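Local coordinates for protein transcriptional regulator, TetR family (Thermus thermophilus, PDB 3VPR) that represses transcription as a TetR-family regulator, probably by binding operator DNA through its helix-turn-helix domain, at residues Asp6-Glu11 against His42-Lys47. Residues are numbered along the deposited sequence; the frame is centred on the assembly and turned at random.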
loop_
_atom_site.group_PDB
_atom_site.type_symbol
_atom_site.label_atom_id
_atom_site.label_comp_id
_atom_site.label_asym_id
_atom_site.label_seq_id
_atom_site.Cartn_x
_atom_site.Cartn_y
_atom_site.Cartn_z
ATOM N N ASP A 6 -3.338 -28.652 5.265
ATOM C CA ASP A 6 -4.089 -27.430 4.948
ATOM C C ASP A 6 -4.481 -26.613 6.188
ATOM O O ASP A 6 -4.434 -25.381 6.163
ATOM C CB ASP A 6 -5.385 -27.753 4.196
ATOM C CG ASP A 6 -5.152 -28.529 2.935
ATOM O OD1 ASP A 6 -4.292 -28.119 2.126
ATOM O OD2 ASP A 6 -5.841 -29.548 2.750
ATOM N N ARG A 7 -4.898 -27.302 7.249
ATOM C CA ARG A 7 -5.313 -26.645 8.486
ATOM C C ARG A 7 -4.125 -25.903 9.078
ATOM O O ARG A 7 -4.258 -24.809 9.619
ATOM C CB ARG A 7 -5.848 -27.676 9.498
ATOM N N ILE A 8 -2.954 -26.506 8.971
ATOM C CA ILE A 8 -1.767 -25.861 9.484
ATOM C C ILE A 8 -1.537 -24.541 8.748
ATOM O O ILE A 8 -1.214 -23.533 9.385
ATOM C CB ILE A 8 -0.526 -26.767 9.326
ATOM C CG1 ILE A 8 -0.708 -28.037 10.167
ATOM C CG2 ILE A 8 0.735 -26.005 9.736
ATOM C CD1 ILE A 8 0.449 -29.047 10.074
ATOM N N LEU A 9 -1.736 -24.520 7.426
ATOM C CA LEU A 9 -1.477 -23.282 6.674
ATOM C C LEU A 9 -2.504 -22.187 6.924
ATOM O O LEU A 9 -2.134 -21.031 7.096
ATOM C CB LEU A 9 -1.366 -23.556 5.174
ATOM C CG LEU A 9 -0.169 -24.434 4.792
ATOM C CD1 LEU A 9 -0.127 -24.627 3.282
ATOM C CD2 LEU A 9 1.125 -23.780 5.282
ATOM N N GLU A 10 -3.786 -22.548 6.949
ATOM C CA GLU A 10 -4.830 -21.566 7.206
ATOM C C GLU A 10 -4.746 -21.027 8.639
ATOM O O GLU A 10 -4.896 -19.836 8.868
ATOM C CB GLU A 10 -6.217 -22.178 6.972
ATOM C CG GLU A 10 -7.362 -21.265 7.422
ATOM C CD GLU A 10 -8.687 -21.588 6.754
ATOM O OE1 GLU A 10 -9.018 -22.784 6.639
ATOM O OE2 GLU A 10 -9.402 -20.644 6.352
ATOM N N GLU A 11 -4.493 -21.915 9.588
ATOM C CA GLU A 11 -4.385 -21.528 10.990
ATOM C C GLU A 11 -3.152 -20.691 11.250
ATOM O O GLU A 11 -3.184 -19.771 12.064
ATOM C CB GLU A 11 -4.354 -22.761 11.898
ATOM C CG GLU A 11 -5.681 -23.517 11.963
ATOM C CD GLU A 11 -6.811 -22.664 12.515
ATOM O OE1 GLU A 11 -6.709 -22.228 13.684
ATOM O OE2 GLU A 11 -7.799 -22.426 11.781
ATOM N N HIS A 42 7.896 -31.798 10.185
ATOM C CA HIS A 42 7.726 -32.923 9.264
ATOM C C HIS A 42 6.943 -32.531 8.015
ATOM O O HIS A 42 7.242 -33.012 6.918
ATOM C CB HIS A 42 6.994 -34.081 9.947
ATOM C CG HIS A 42 7.804 -34.805 10.976
ATOM N ND1 HIS A 42 7.260 -35.771 11.797
ATOM C CD2 HIS A 42 9.107 -34.695 11.336
ATOM C CE1 HIS A 42 8.191 -36.223 12.621
ATOM N NE2 HIS A 42 9.322 -35.587 12.363
ATOM N N HIS A 43 5.944 -31.663 8.189
ATOM C CA HIS A 43 5.102 -31.233 7.079
ATOM C C HIS A 43 5.654 -30.073 6.278
ATOM O O HIS A 43 5.341 -29.937 5.102
ATOM C CB HIS A 43 3.713 -30.826 7.576
ATOM C CG HIS A 43 2.867 -31.971 8.027
ATOM N ND1 HIS A 43 2.939 -32.496 9.299
ATOM C CD2 HIS A 43 1.930 -32.698 7.370
ATOM C CE1 HIS A 43 2.080 -33.494 9.408
ATOM N NE2 HIS A 43 1.456 -33.638 8.251
ATOM N N PHE A 44 6.491 -29.254 6.909
ATOM C CA PHE A 44 7.028 -28.067 6.259
ATOM C C PHE A 44 8.537 -27.837 6.337
ATOM O O PHE A 44 9.063 -27.014 5.610
ATOM C CB PHE A 44 6.297 -26.846 6.815
ATOM C CG PHE A 44 4.845 -26.814 6.459
ATOM C CD1 PHE A 44 4.439 -26.419 5.189
ATOM C CD2 PHE A 44 3.885 -27.236 7.370
ATOM C CE1 PHE A 44 3.094 -26.449 4.831
ATOM C CE2 PHE A 44 2.535 -27.273 7.023
ATOM C CZ PHE A 44 2.137 -26.881 5.756
ATOM N N GLY A 45 9.220 -28.541 7.231
ATOM C CA GLY A 45 10.657 -28.380 7.339
ATOM C C GLY A 45 11.115 -27.128 8.065
ATOM O O GLY A 45 12.127 -27.160 8.749
ATOM N N SER A 46 10.388 -26.025 7.922
ATOM C CA SER A 46 10.770 -24.787 8.593
ATOM C C SER A 46 9.611 -23.818 8.635
ATOM O O SER A 46 8.624 -23.965 7.907
ATOM C CB SER A 46 11.931 -24.109 7.859
ATOM O OG SER A 46 11.529 -23.715 6.553
ATOM N N LYS A 47 9.757 -22.818 9.489
ATOM C CA LYS A 47 8.762 -21.766 9.649
ATOM C C LYS A 47 8.691 -20.962 8.358
ATOM O O LYS A 47 7.618 -20.551 7.914
ATOM C CB LYS A 47 9.188 -20.844 10.792
ATOM C CG LYS A 47 8.226 -19.714 11.127
ATOM C CD LYS A 47 8.913 -18.739 12.120
ATOM C CE LYS A 47 8.130 -17.458 12.311
ATOM N NZ LYS A 47 8.870 -16.496 13.178
#
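Where Ile8 faces His43 the backbones of helix 4-19 and of the end of helix 37-44 come closest, yet their CA atoms stay 9.0 Å apart, a spacing bridged by side chains with no hydrogen bond across it. Phe44 contributes the largest share, 75 of the 181 Å² buried. Its CB already points at helix 4-19, and with CG anti to the carbonyl carbon (chi1 -66°) the ring reaches two successive residues there. Ile8 and Phe44 extend from their own helices in opposite directions and lie alongside one another, with Ile8 CG2 3.5 Å from Phe44 CE2. Leu9 crosses the ring obliquely; its CD2 comes closest, 3.3 Å from both Phe44 CE1 and Phe44 CZ, and its CG follows at 3.5 Å from Phe44 CZ. A flat, wide, apolar side chain suits this place, since it can touch both branched neighbours at once. Helix 37-44 is the second helix of the predicted helix-turn-helix, probably the recognition helix as in other TetR-family repressors, and the contact packs its C-terminal end against the first helix of the DNA-binding domain. Ile50 and Glu53 of helix 47-70 also touch Leu9 and Phe44, while Arg5 forms a cation-pi contact with the ring. An alanine in place of Phe44 would probably open a gap beside Ile8 and Leu9 and leave the Arg5 cation without its aromatic partner. At the margin, Ile8 CD1 lies over one face of the His43 imidazole, offset toward its rim; ND1 of that ring is hydrogen-bonded to Ala39 O, one turn earlier.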